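Local coordinates for thylakoid lumenal 15 kDa protein 1, chloroplastic (Arabidopsis thaliana, PDB 3N90) that is of unknown function but folds as a right-handed quadrilateral beta helix of pentapeptide repeats in the chloroplast thylakoid lumen, at residues S36-A41 with A56-A61; N77-N82 with N96-G101; V12-D17 with R30-T35; L63-L68 with L83-L88; A51-A56 with A71-A76. The protein carries 2 engineered substitutions. All blocks are in the same frame, centred on the assembly; numbering follows the deposited sequence.

Contact 1: S36-A41 with A56-A61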
# COMPACT_ATOMS: atom_id res chain seq x y z
N SER A 36 -10.28 7.96 3.42
CA SER A 36 -9.59 8.71 4.46
C SER A 36 -8.39 9.48 3.92
O SER A 36 -7.84 9.17 2.86
CB SER A 36 -9.17 7.81 5.59
OG SER A 36 -10.33 7.43 6.28
N ILE A 37 -7.98 10.52 4.68
CA ILE A 37 -6.76 11.24 4.37
C ILE A 37 -5.66 10.68 5.27
O ILE A 37 -5.79 10.65 6.50
CB ILE A 37 -6.89 12.77 4.62
CG1 ILE A 37 -8.10 13.36 3.90
CG2 ILE A 37 -5.60 13.44 4.15
CD1 ILE A 37 -8.28 14.88 4.18
N LEU A 38 -4.61 10.17 4.64
CA LEU A 38 -3.53 9.47 5.31
C LEU A 38 -2.16 10.02 4.91
O LEU A 38 -1.17 9.27 4.84
CB LEU A 38 -3.62 7.94 5.07
CG LEU A 38 -4.76 7.28 5.86
CD1 LEU A 38 -5.13 5.95 5.19
CD2 LEU A 38 -4.34 7.08 7.29
N ARG A 39 -2.12 11.32 4.56
CA ARG A 39 -0.87 11.92 4.14
C ARG A 39 0.12 11.83 5.28
O ARG A 39 -0.22 12.13 6.45
CB ARG A 39 -1.03 13.40 3.76
CG ARG A 39 -1.93 13.67 2.64
CD ARG A 39 -1.60 15.12 2.17
NE ARG A 39 -2.02 15.06 0.82
CZ ARG A 39 -1.50 15.57 -0.25
NH1 ARG A 39 -0.41 16.37 -0.31
NH2 ARG A 39 -2.15 15.23 -1.32
N GLN A 40 1.32 11.41 4.92
CA GLN A 40 2.43 11.19 5.87
C GLN A 40 2.14 10.20 7.00
O GLN A 40 2.82 10.23 8.03
CB GLN A 40 2.86 12.52 6.49
CG GLN A 40 3.35 13.54 5.52
CD GLN A 40 2.27 14.40 4.87
OE1 GLN A 40 1.34 14.90 5.54
NE2 GLN A 40 2.39 14.59 3.56
N ALA A 41 1.13 9.35 6.85
CA ALA A 41 0.79 8.40 7.90
C ALA A 41 1.88 7.35 7.95
O ALA A 41 2.50 7.08 6.93
CB ALA A 41 -0.56 7.72 7.66
N ALA A 56 -8.57 6.47 -0.77
CA ALA A 56 -7.78 7.16 0.26
C ALA A 56 -6.67 8.01 -0.33
O ALA A 56 -6.24 7.81 -1.47
CB ALA A 56 -7.21 6.17 1.33
N ASP A 57 -6.20 8.98 0.44
CA ASP A 57 -5.04 9.77 0.04
C ASP A 57 -3.87 9.36 0.90
O ASP A 57 -3.81 9.64 2.10
CB ASP A 57 -5.32 11.27 0.19
CG ASP A 57 -4.14 12.14 -0.24
OD1 ASP A 57 -3.11 11.61 -0.69
OD2 ASP A 57 -4.28 13.39 -0.16
N LEU A 58 -2.93 8.66 0.27
CA LEU A 58 -1.79 8.10 1.00
C LEU A 58 -0.50 8.90 0.79
O LEU A 58 0.60 8.43 1.13
CB LEU A 58 -1.58 6.61 0.62
CG LEU A 58 -2.55 5.67 1.37
CD1 LEU A 58 -2.82 4.37 0.61
CD2 LEU A 58 -2.00 5.36 2.80
N THR A 59 -0.63 10.10 0.23
CA THR A 59 0.54 10.83 -0.23
C THR A 59 1.63 10.89 0.85
O THR A 59 1.36 11.30 1.99
CB THR A 59 0.16 12.27 -0.65
OG1 THR A 59 -0.72 12.20 -1.77
CG2 THR A 59 1.43 13.04 -1.02
N GLY A 60 2.84 10.42 0.53
CA GLY A 60 3.95 10.47 1.51
C GLY A 60 3.94 9.50 2.68
O GLY A 60 4.78 9.60 3.60
N ALA A 61 2.97 8.57 2.66
CA ALA A 61 2.84 7.60 3.74
C ALA A 61 4.01 6.61 3.70
O ALA A 61 4.60 6.39 2.64
CB ALA A 61 1.53 6.86 3.63
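Asp57 OD2 is gripped by two nitrogens of Arg39: NE and NH2 each donate to it over 3.0 Å, so the guanidinium meets the carboxylate side-on but closes on a single oxygen. That oxygen lies at the guanidinium edge and in its plane, while the two planar groups stand 81° apart. The extended Arg39 chain also passes beside Thr59, whose CB sits 3.7 Å above the guanidinium plane, over its centre. The other carboxylate oxygen is busy within its own coil: OD1 accepts from Thr59 N, making an Asx turn, and from Thr59 OG1 at 2.7 Å. With CG anti to the backbone N (chi1 -179°), the carboxylate holds OD1 towards Thr59 and OD2 towards Arg39 of the neighbouring coil. Replacing Asp57 by alanine would probably leave the Arg39 guanidinium without this anionic mate and take from Thr59 N and OG1 the acceptor they share, though Thr79 would still hold the hydroxyl. Behind this outer layer Leu38 CB rests on Leu58 CD2 at 3.8 Å. The backbones are laddered by Asp57 N to Ser36 O, Leu38 N to Asp57 O and Gln40 N to Thr59 O, ending in stacked type II turns, as in a right-handed quadrilateral beta helix.

Contact 2: N77-N82 with N96-G101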
# COMPACT_ATOMS: atom_id res chain seq x y z
N ASN A 77 -4.71 7.71 -3.97
CA ASN A 77 -3.53 8.53 -4.25
C ASN A 77 -2.35 7.92 -3.47
O ASN A 77 -2.25 8.08 -2.26
CB ASN A 77 -3.83 9.98 -3.84
CG ASN A 77 -2.70 10.91 -4.18
OD1 ASN A 77 -1.61 10.47 -4.54
ND2 ASN A 77 -2.96 12.22 -4.09
N VAL A 78 -1.50 7.21 -4.18
CA VAL A 78 -0.36 6.54 -3.58
C VAL A 78 0.92 7.20 -4.08
O VAL A 78 1.88 6.53 -4.46
CB VAL A 78 -0.43 5.00 -3.86
CG1 VAL A 78 0.45 4.24 -2.85
CG2 VAL A 78 -1.86 4.52 -3.68
N THR A 79 0.92 8.53 -4.10
CA THR A 79 2.08 9.27 -4.60
C THR A 79 3.12 9.42 -3.50
O THR A 79 2.78 9.69 -2.35
CB THR A 79 1.69 10.68 -5.17
OG1 THR A 79 1.18 11.47 -4.12
CG2 THR A 79 0.63 10.59 -6.24
N LYS A 80 4.39 9.25 -3.85
CA LYS A 80 5.49 9.48 -2.89
C LYS A 80 5.41 8.63 -1.61
O LYS A 80 5.85 9.04 -0.53
CB LYS A 80 5.62 10.97 -2.56
CG LYS A 80 6.01 11.84 -3.74
CD LYS A 80 6.19 13.32 -3.30
CE LYS A 80 6.24 14.25 -4.51
NZ LYS A 80 7.59 14.21 -5.17
N VAL A 81 4.89 7.42 -1.77
CA VAL A 81 4.69 6.50 -0.67
C VAL A 81 5.87 5.56 -0.67
O VAL A 81 6.34 5.16 -1.72
CB VAL A 81 3.40 5.67 -0.90
CG1 VAL A 81 3.31 4.49 0.07
CG2 VAL A 81 2.14 6.56 -0.80
N ASN A 82 6.34 5.21 0.53
CA ASN A 82 7.39 4.22 0.64
C ASN A 82 6.77 2.84 0.70
O ASN A 82 6.04 2.50 1.65
CB ASN A 82 8.25 4.52 1.86
CG ASN A 82 9.53 3.70 1.88
OD1 ASN A 82 9.70 2.77 1.10
ND2 ASN A 82 10.43 4.06 2.79
N ASN A 96 -8.02 5.28 -11.69
CA ASN A 96 -7.13 6.41 -11.58
C ASN A 96 -6.30 6.45 -10.29
O ASN A 96 -6.32 7.45 -9.57
CB ASN A 96 -8.01 7.65 -11.56
CG ASN A 96 -9.13 7.54 -10.50
OD1 ASN A 96 -10.16 6.92 -10.77
ND2 ASN A 96 -8.92 8.11 -9.30
N THR A 97 -5.59 5.37 -10.01
CA THR A 97 -4.69 5.31 -8.86
C THR A 97 -3.37 5.89 -9.35
O THR A 97 -2.95 5.58 -10.48
CB THR A 97 -4.47 3.83 -8.43
OG1 THR A 97 -5.74 3.16 -8.37
CG2 THR A 97 -3.79 3.73 -7.07
N SER A 98 -2.73 6.72 -8.55
CA SER A 98 -1.40 7.20 -8.92
C SER A 98 -0.35 6.65 -7.98
O SER A 98 -0.51 6.75 -6.78
CB SER A 98 -1.33 8.72 -8.93
OG SER A 98 0.00 9.10 -9.25
N PHE A 99 0.71 6.04 -8.53
CA PHE A 99 1.90 5.65 -7.72
C PHE A 99 3.11 6.57 -8.01
O PHE A 99 4.23 6.26 -7.60
CB PHE A 99 2.29 4.17 -7.94
CG PHE A 99 1.51 3.18 -7.11
CD1 PHE A 99 2.17 2.32 -6.23
CD2 PHE A 99 0.13 3.06 -7.22
CE1 PHE A 99 1.48 1.38 -5.45
CE2 PHE A 99 -0.58 2.12 -6.42
CZ PHE A 99 0.10 1.28 -5.53
N LYS A 100 2.88 7.69 -8.70
CA LYS A 100 3.99 8.59 -9.08
C LYS A 100 4.90 8.96 -7.91
O LYS A 100 4.43 9.44 -6.86
CB LYS A 100 3.44 9.86 -9.75
CG LYS A 100 4.48 10.96 -9.98
CD LYS A 100 4.03 11.95 -11.03
CE LYS A 100 5.09 13.01 -11.29
NZ LYS A 100 4.61 14.00 -12.29
N GLY A 101 6.20 8.72 -8.07
CA GLY A 101 7.15 9.12 -7.05
C GLY A 101 7.34 8.07 -5.95
O GLY A 101 8.21 8.24 -5.09
O HOH W 1 9.15 11.38 -5.48
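Val78 sits over one face of the Phe99 ring, its CB 3.9 Å from the ring centroid and 13° off the normal, a CH-pi contact. In a pentapeptide-repeat beta helix such residues fill the interior, one coil above the next, and here a branched aliphatic group is laid on an aromatic one. The two valine methyls spread over the ring: CG1 comes to CE1 and CZ, and CG2 to CE2. CG2 also reaches the methyl of Thr97, with Val78 CG2 and Thr97 CG2 4.0 Å apart. The overlap is consistent with the backbone bonding beside it, where Val78 N donates to Ser98 O at 2.8 Å and Phe99 CA sends a CA-H...O contact to Val78 O. Two residues on, Lys80 N bonds to Lys100 O over 3.0 Å. On the outer surface Ser98 OG accepts from Lys100 N in an ST turn within the later coil. In the next shell, Ser102 OG bonds to Val78 O and Val81 N, while Phe99 leans on Leu83 of the neighbouring side of the helix. At the rim a water joins the coils, accepting from Lys80 NZ at 3.2 Å and donating to Gly101 O at 3.3 Å.

Contact 3: V12-D17 with R30-T35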
# COMPACT_ATOMS: atom_id res chain seq x y z
N VAL A 12 -13.58 4.60 13.26
CA VAL A 12 -12.43 5.35 13.68
C VAL A 12 -11.56 5.69 12.46
O VAL A 12 -10.91 6.73 12.43
CB VAL A 12 -11.61 4.56 14.72
CG1 VAL A 12 -10.26 5.20 14.97
CG2 VAL A 12 -12.41 4.32 16.01
N THR A 13 -11.57 4.80 11.47
CA THR A 13 -10.64 4.90 10.36
C THR A 13 -11.30 5.29 9.03
O THR A 13 -10.63 5.78 8.11
CB THR A 13 -9.82 3.59 10.24
OG1 THR A 13 -10.71 2.49 10.09
CG2 THR A 13 -8.93 3.38 11.49
N ARG A 14 -12.61 5.09 8.90
CA ARG A 14 -13.25 5.31 7.61
C ARG A 14 -13.68 6.78 7.41
O ARG A 14 -14.38 7.34 8.28
CB ARG A 14 -14.40 4.32 7.41
CG ARG A 14 -15.63 4.67 8.18
CD ARG A 14 -16.69 3.59 8.15
NE ARG A 14 -17.62 3.79 9.27
CZ ARG A 14 -18.40 2.84 9.79
NH1 ARG A 14 -18.37 1.60 9.29
NH2 ARG A 14 -19.21 3.12 10.81
N GLY A 15 -13.31 7.37 6.27
CA GLY A 15 -13.70 8.75 5.92
C GLY A 15 -13.24 9.74 6.99
O GLY A 15 -13.99 10.65 7.39
N GLN A 16 -12.01 9.54 7.46
CA GLN A 16 -11.43 10.40 8.50
C GLN A 16 -10.17 11.10 8.02
O GLN A 16 -9.48 10.61 7.12
CB GLN A 16 -11.12 9.56 9.73
CG GLN A 16 -12.36 8.98 10.41
CD GLN A 16 -13.28 10.05 10.95
OE1 GLN A 16 -12.84 11.09 11.43
NE2 GLN A 16 -14.57 9.79 10.89
N ASP A 17 -9.85 12.24 8.64
CA ASP A 17 -8.57 12.87 8.39
C ASP A 17 -7.57 12.34 9.40
O ASP A 17 -7.63 12.70 10.58
CB ASP A 17 -8.68 14.40 8.49
CG ASP A 17 -7.36 15.11 8.13
OD1 ASP A 17 -6.31 14.43 8.03
OD2 ASP A 17 -7.39 16.33 7.90
N ARG A 30 -8.08 -6.03 7.48
CA ARG A 30 -9.38 -5.61 6.97
C ARG A 30 -9.91 -4.30 7.59
O ARG A 30 -11.09 -4.04 7.54
CB ARG A 30 -10.41 -6.76 7.09
CG ARG A 30 -10.01 -7.93 6.14
CD ARG A 30 -10.89 -9.13 6.44
NE ARG A 30 -10.64 -10.23 5.50
CZ ARG A 30 -10.76 -11.52 5.80
NH1 ARG A 30 -11.05 -11.89 7.05
NH2 ARG A 30 -10.54 -12.44 4.86
N GLN A 31 -8.99 -3.49 8.08
CA GLN A 31 -9.31 -2.12 8.51
C GLN A 31 -9.86 -1.31 7.32
O GLN A 31 -9.34 -1.41 6.17
CB GLN A 31 -8.08 -1.44 9.07
CG GLN A 31 -8.43 -0.26 9.99
CD GLN A 31 -9.15 -0.69 11.26
OE1 GLN A 31 -8.83 -1.76 11.84
NE2 GLN A 31 -10.11 0.13 11.73
N ASP A 32 -10.91 -0.52 7.59
CA ASP A 32 -11.59 0.27 6.57
C ASP A 32 -11.02 1.71 6.61
O ASP A 32 -11.38 2.50 7.46
CB ASP A 32 -13.11 0.30 6.81
CG ASP A 32 -13.89 0.93 5.65
OD1 ASP A 32 -13.27 1.48 4.69
OD2 ASP A 32 -15.15 0.87 5.65
N PHE A 33 -10.12 2.03 5.69
CA PHE A 33 -9.65 3.40 5.51
C PHE A 33 -10.23 4.02 4.22
O PHE A 33 -9.61 4.94 3.65
CB PHE A 33 -8.12 3.45 5.39
CG PHE A 33 -7.41 3.09 6.63
CD1 PHE A 33 -7.23 4.03 7.65
CD2 PHE A 33 -6.87 1.82 6.78
CE1 PHE A 33 -6.52 3.67 8.80
CE2 PHE A 33 -6.18 1.47 7.95
CZ PHE A 33 -6.00 2.37 8.95
N LYS A 34 -11.39 3.54 3.76
CA LYS A 34 -11.99 4.12 2.56
C LYS A 34 -12.16 5.64 2.69
O LYS A 34 -12.68 6.11 3.71
CB LYS A 34 -13.37 3.49 2.29
CG LYS A 34 -14.09 4.11 1.12
CD LYS A 34 -15.25 3.15 0.75
CE LYS A 34 -16.12 3.77 -0.30
NZ LYS A 34 -17.50 3.18 -0.39
N THR A 35 -11.70 6.34 1.67
CA THR A 35 -11.80 7.80 1.51
C THR A 35 -11.29 8.54 2.77
O THR A 35 -11.81 9.62 3.13
CB THR A 35 -13.20 8.26 0.95
OG1 THR A 35 -13.18 9.65 0.55
CG2 THR A 35 -14.39 8.00 1.93
O HOH W 2 -16.90 0.07 7.60
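Thr13 and Gln31 cross at about a right angle, and the threonine hydroxyl forms the junction between them. Gln31 NE2 donates to Thr13 OG1 over 2.9 Å in an almost straight bond, with the hydroxyl in the amide plane; the bend in the glutamine chain at chi2 turns the amide towards it. Thr13 OG1 in turn donates to Asp32 O at 2.7 Å, approaching from 50° above the carbonyl plane. The hydroxyl can do both because chi1 of 56° sets OG1 between the backbone N and the carbonyl carbon, leaving CG2 to face inward. There the threonine meets Phe33 obliquely, CB and CG2 each 3.6 Å from CE1 of the ring. A valine in place of Thr13 would probably leave Asp32 O without its hydroxyl donor and deprive the Gln31 amide of one acceptor. Gln31 NE2 also bonds to Tyr8 O, which ties the amide to the chain preceding helix 10-13. On the outer side Arg14 and Asp32 cross obliquely, their planes 86° apart, without direct contact of the charges: Arg14 NH1 and Asp32 OD2 are 4.9 Å apart and a water bridges them. Asp32 OD1 is occupied by Lys34 N in an Asx turn. Beyond it, Gly15 N donates to Lys34 O at 2.9 Å, where a positive phi suits the glycine. The Phe33 ring meets that of Phe53 in the next coil, the planes about parallel. The contact thus joins the end of helix 10-13 and the segment after it to the following coil, at the N-terminal end of the beta helix.

Contact 4: L63-L68 with L83-L88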
# COMPACT_ATOMS: atom_id res chain seq x y z
N LEU A 63 4.51 2.83 3.95
CA LEU A 63 3.99 1.46 3.99
C LEU A 63 5.12 0.39 3.90
O LEU A 63 4.88 -0.78 3.54
CB LEU A 63 2.93 1.29 2.91
CG LEU A 63 1.50 1.79 3.21
CD1 LEU A 63 0.79 1.68 1.88
CD2 LEU A 63 0.78 0.88 4.18
N SER A 64 6.35 0.81 4.18
CA SER A 64 7.50 -0.11 4.06
C SER A 64 7.31 -1.32 4.97
O SER A 64 6.77 -1.19 6.07
CB SER A 64 8.84 0.61 4.29
OG SER A 64 8.98 1.08 5.61
N GLU A 65 7.66 -2.50 4.45
CA GLU A 65 7.54 -3.78 5.17
C GLU A 65 6.12 -4.14 5.65
O GLU A 65 5.92 -5.04 6.48
CB GLU A 65 8.59 -3.84 6.31
CG GLU A 65 10.02 -4.30 5.85
CD GLU A 65 10.21 -5.85 5.74
OE1 GLU A 65 9.45 -6.55 5.03
OE2 GLU A 65 11.18 -6.37 6.35
N ALA A 66 5.12 -3.43 5.12
CA ALA A 66 3.74 -3.75 5.43
C ALA A 66 3.25 -5.03 4.75
O ALA A 66 3.67 -5.34 3.63
CB ALA A 66 2.84 -2.58 5.06
N ASP A 67 2.36 -5.75 5.44
CA ASP A 67 1.60 -6.84 4.85
C ASP A 67 0.34 -6.26 4.24
O ASP A 67 -0.57 -5.88 4.95
CB ASP A 67 1.29 -7.88 5.93
CG ASP A 67 0.49 -9.07 5.41
OD1 ASP A 67 0.15 -9.12 4.20
OD2 ASP A 67 0.17 -9.96 6.25
N LEU A 68 0.32 -6.12 2.90
CA LEU A 68 -0.81 -5.53 2.17
C LEU A 68 -1.52 -6.58 1.30
O LEU A 68 -2.20 -6.24 0.34
CB LEU A 68 -0.31 -4.37 1.29
CG LEU A 68 0.41 -3.24 2.04
CD1 LEU A 68 1.16 -2.31 1.04
CD2 LEU A 68 -0.60 -2.49 2.91
N LEU A 83 7.01 2.05 -0.35
CA LEU A 83 6.54 0.68 -0.39
C LEU A 83 7.68 -0.37 -0.39
O LEU A 83 7.47 -1.53 -0.77
CB LEU A 83 5.60 0.43 -1.58
CG LEU A 83 4.16 1.00 -1.53
CD1 LEU A 83 3.59 0.92 -2.95
CD2 LEU A 83 3.29 0.28 -0.57
N THR A 84 8.85 0.04 0.09
CA THR A 84 10.01 -0.85 0.18
C THR A 84 9.63 -2.09 0.97
O THR A 84 9.13 -1.98 2.12
CB THR A 84 11.19 -0.16 0.87
OG1 THR A 84 11.60 0.99 0.13
CG2 THR A 84 12.39 -1.14 0.99
N ASN A 85 9.83 -3.25 0.35
CA ASN A 85 9.56 -4.56 0.93
C ASN A 85 8.10 -4.85 1.31
O ASN A 85 7.82 -5.80 2.04
CB ASN A 85 10.48 -4.80 2.14
CG ASN A 85 11.93 -5.04 1.73
OD1 ASN A 85 12.19 -5.85 0.85
ND2 ASN A 85 12.85 -4.35 2.39
N ALA A 86 7.17 -4.05 0.79
CA ALA A 86 5.78 -4.24 1.09
C ALA A 86 5.28 -5.44 0.30
O ALA A 86 5.66 -5.64 -0.88
CB ALA A 86 4.97 -2.97 0.76
N ASN A 87 4.46 -6.25 0.93
CA ASN A 87 3.85 -7.39 0.24
C ASN A 87 2.44 -7.04 -0.26
O ASN A 87 1.48 -6.93 0.52
CB ASN A 87 3.89 -8.69 1.08
CG ASN A 87 3.37 -9.90 0.31
OD1 ASN A 87 3.02 -9.80 -0.87
ND2 ASN A 87 3.33 -11.05 0.97
N LEU A 88 2.31 -6.80 -1.58
CA LEU A 88 0.98 -6.54 -2.14
C LEU A 88 0.33 -7.73 -2.81
O LEU A 88 -0.56 -7.57 -3.63
CB LEU A 88 0.99 -5.29 -3.09
CG LEU A 88 1.43 -3.99 -2.41
CD1 LEU A 88 2.94 -3.80 -2.52
CD2 LEU A 88 0.75 -2.81 -3.04
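The two backbones follow each other from coil to coil, Asp67 bridged to Asn87, each making a type II turn, Leu63 to Ala66 and Leu83 to Ala86, and joined by Glu65 N to Thr84 O, Asn87 N to Ala66 O and Leu68 N to Asn87 O. Inside, Leu83 CD2 is the meeting point of two leucines from the coil before: it lies 3.6 Å from Leu63 CB and 3.7 Å from Leu68 CD1. Leu63 runs alongside Leu83, pointing the same way, whereas Leu68 crosses it at about a right angle. The same Leu68 methyl, CD1, is also 3.9 Å from Ala86 CB and 3.8 Å from Leu88 CG, so one branch touches three residues of the facing segment. Its CG is anti to the carbonyl carbon (chi1 -57°), which carries CD1 across to them. The small methyl of Ala86 fits beside this branch and against Leu63 O at 3.5 Å. On the outside Glu65 and Asn85 lie side by side with their flat groups 53° apart; the glutamate, bent at chi2, brings its OE1 3.5 Å from Asn85 CB. Their polar ends look beyond this pair, Asn85 OD1 to Ala131 N and Glu65 OE1, weakly, to Thr132 OG1. Leucines stacked behind superposed type II turns, with polar residues outside, mark a corner of the pentapeptide-repeat fold.

Contact 5: A51-A56 with A71-A76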
# COMPACT_ATOMS: atom_id res chain seq x y z
N ALA A 51 -7.17 -4.92 3.95
CA ALA A 51 -7.56 -3.54 4.35
C ALA A 51 -8.08 -2.79 3.13
O ALA A 51 -7.67 -3.11 2.01
CB ALA A 51 -6.35 -2.80 4.97
N SER A 52 -8.96 -1.79 3.31
CA SER A 52 -9.43 -0.99 2.19
C SER A 52 -8.78 0.40 2.27
O SER A 52 -8.94 1.08 3.29
CB SER A 52 -10.94 -0.80 2.19
OG SER A 52 -11.35 0.06 1.12
N PHE A 53 -8.07 0.76 1.22
CA PHE A 53 -7.60 2.19 1.01
C PHE A 53 -8.34 2.78 -0.20
O PHE A 53 -7.83 3.68 -0.87
CB PHE A 53 -6.09 2.24 0.81
CG PHE A 53 -5.32 1.84 2.06
CD1 PHE A 53 -5.17 2.74 3.12
CD2 PHE A 53 -4.78 0.56 2.19
CE1 PHE A 53 -4.46 2.36 4.27
CE2 PHE A 53 -4.09 0.18 3.33
CZ PHE A 53 -3.92 1.09 4.37
N PHE A 54 -9.57 2.31 -0.41
CA PHE A 54 -10.36 2.72 -1.56
C PHE A 54 -10.53 4.26 -1.59
O PHE A 54 -11.14 4.82 -0.69
CB PHE A 54 -11.74 2.07 -1.52
CG PHE A 54 -12.56 2.35 -2.75
CD1 PHE A 54 -12.57 1.41 -3.80
CD2 PHE A 54 -13.30 3.52 -2.88
CE1 PHE A 54 -13.32 1.64 -4.97
CE2 PHE A 54 -14.07 3.75 -4.06
CZ PHE A 54 -14.06 2.79 -5.10
N ASP A 55 -9.98 4.91 -2.61
CA ASP A 55 -10.05 6.38 -2.73
C ASP A 55 -9.46 7.12 -1.52
O ASP A 55 -9.85 8.28 -1.26
CB ASP A 55 -11.49 6.86 -2.93
CG ASP A 55 -11.60 7.93 -4.03
OD1 ASP A 55 -10.58 8.54 -4.41
OD2 ASP A 55 -12.71 8.07 -4.58
N ALA A 56 -8.57 6.47 -0.77
CA ALA A 56 -7.78 7.16 0.26
C ALA A 56 -6.67 8.01 -0.33
O ALA A 56 -6.24 7.81 -1.47
CB ALA A 56 -7.21 6.17 1.33
N ALA A 71 -5.17 -6.15 -0.13
CA ALA A 71 -5.68 -4.81 0.17
C ALA A 71 -6.18 -4.13 -1.08
O ALA A 71 -5.71 -4.44 -2.19
CB ALA A 71 -4.62 -3.96 0.82
N ASP A 72 -7.09 -3.17 -0.89
CA ASP A 72 -7.66 -2.48 -2.04
C ASP A 72 -7.12 -1.05 -2.11
O ASP A 72 -7.41 -0.24 -1.22
CB ASP A 72 -9.17 -2.45 -1.96
CG ASP A 72 -9.82 -1.87 -3.22
OD1 ASP A 72 -9.13 -1.74 -4.26
OD2 ASP A 72 -11.01 -1.56 -3.19
N PHE A 73 -6.35 -0.76 -3.16
CA PHE A 73 -5.85 0.59 -3.36
C PHE A 73 -6.58 1.26 -4.54
O PHE A 73 -6.10 2.26 -5.06
CB PHE A 73 -4.35 0.59 -3.63
CG PHE A 73 -3.53 0.22 -2.45
CD1 PHE A 73 -3.12 1.19 -1.53
CD2 PHE A 73 -3.14 -1.10 -2.25
CE1 PHE A 73 -2.34 0.83 -0.42
CE2 PHE A 73 -2.38 -1.45 -1.16
CZ PHE A 73 -1.98 -0.48 -0.25
N SER A 74 -7.70 0.70 -4.96
CA SER A 74 -8.40 1.28 -6.12
C SER A 74 -8.68 2.75 -5.85
O SER A 74 -9.14 3.09 -4.77
CB SER A 74 -9.69 0.53 -6.40
OG SER A 74 -9.36 -0.83 -6.68
N LEU A 75 -8.40 3.59 -6.85
CA LEU A 75 -8.67 5.06 -6.82
C LEU A 75 -7.83 5.82 -5.80
O LEU A 75 -8.01 7.04 -5.65
CB LEU A 75 -10.16 5.37 -6.53
CG LEU A 75 -11.24 4.64 -7.34
CD1 LEU A 75 -12.59 5.30 -7.20
CD2 LEU A 75 -10.82 4.58 -8.77
N ALA A 76 -6.95 5.13 -5.09
CA ALA A 76 -6.13 5.79 -4.08
C ALA A 76 -5.05 6.66 -4.70
O ALA A 76 -4.52 6.38 -5.81
CB ALA A 76 -5.48 4.74 -3.11
O HOH W 3 -12.23 -1.57 -0.88
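The ring of Phe54 has Ser74 O over one face and Asp72 OD2 at its edge, in plane, 3.4 Å from CD1. The carboxylate is turned 60° from the ring, its oxygen placed in a way consistent with a favourable approach to the C-H rim. At the far end of the ring CZ touches Leu75 CD1 at 3.6 Å, an oblique approach. The ring of Phe53 has Asp72 O at its edge, near the plane. With CG anti to the backbone N (chi1 -175°), Phe54 lies outward along the surface, where it runs beside both Asp72 and Leu75. Phe53 turns the other way, into the core, and lies side by side with Phe73: their planes are 12° apart but slid so far that the rings barely overlap, with CD2 of Phe53 and CE1 of Phe73 3.6 Å apart. Three phenylalanines from successive coils, Phe33, Phe53 and Phe73, thus form a column in the interior of this right-handed quadrilateral beta helix, whose pentapeptide repeats set a core residue at the same place in every turn. The spacing is kept by backbone bonds, of which Phe53 N to Asp72 O, at 2.7 Å, lies next to the rings; Asp72 N to Ala51 O and Asp55 N to Ser74 O follow on its two sides. Asp72 itself is well braced. Its OD1 takes Ser74 N in an Asx turn, together with Ser74 OG at 2.6 Å and Thr92 OG1 of the next coil, while a water donating to OD2 links it to Ser52 OG. Ala76 CB closes the corner against Phe53 O at 3.4 Å.

Overall arrangement
From the N terminus, contact 3 comes first, closing a loop of 12 residues between the end of helix 10-13 and the coil of 30-35. Contacts 1 (opening at 36-41), 5 (at 51-56) and 4 (at 63-68) each close 14 residues, and contact 2, from 77-82 to 96-101, closes 13. Contacts 1 and 5 cross, share Ala56 and adjoin at a corner of the beta helix; contact 5 also touches contact 3 through the Phe33-Phe53 pair. Contact 4 crosses contact 5 and then contact 2, its leucines reaching Phe73. Contact 2 touches contact 1 where Asn77 meets 56-61. Spaced 10 to 19 Å between centres, the five link successive coils from the N-terminal end towards helix 116-125.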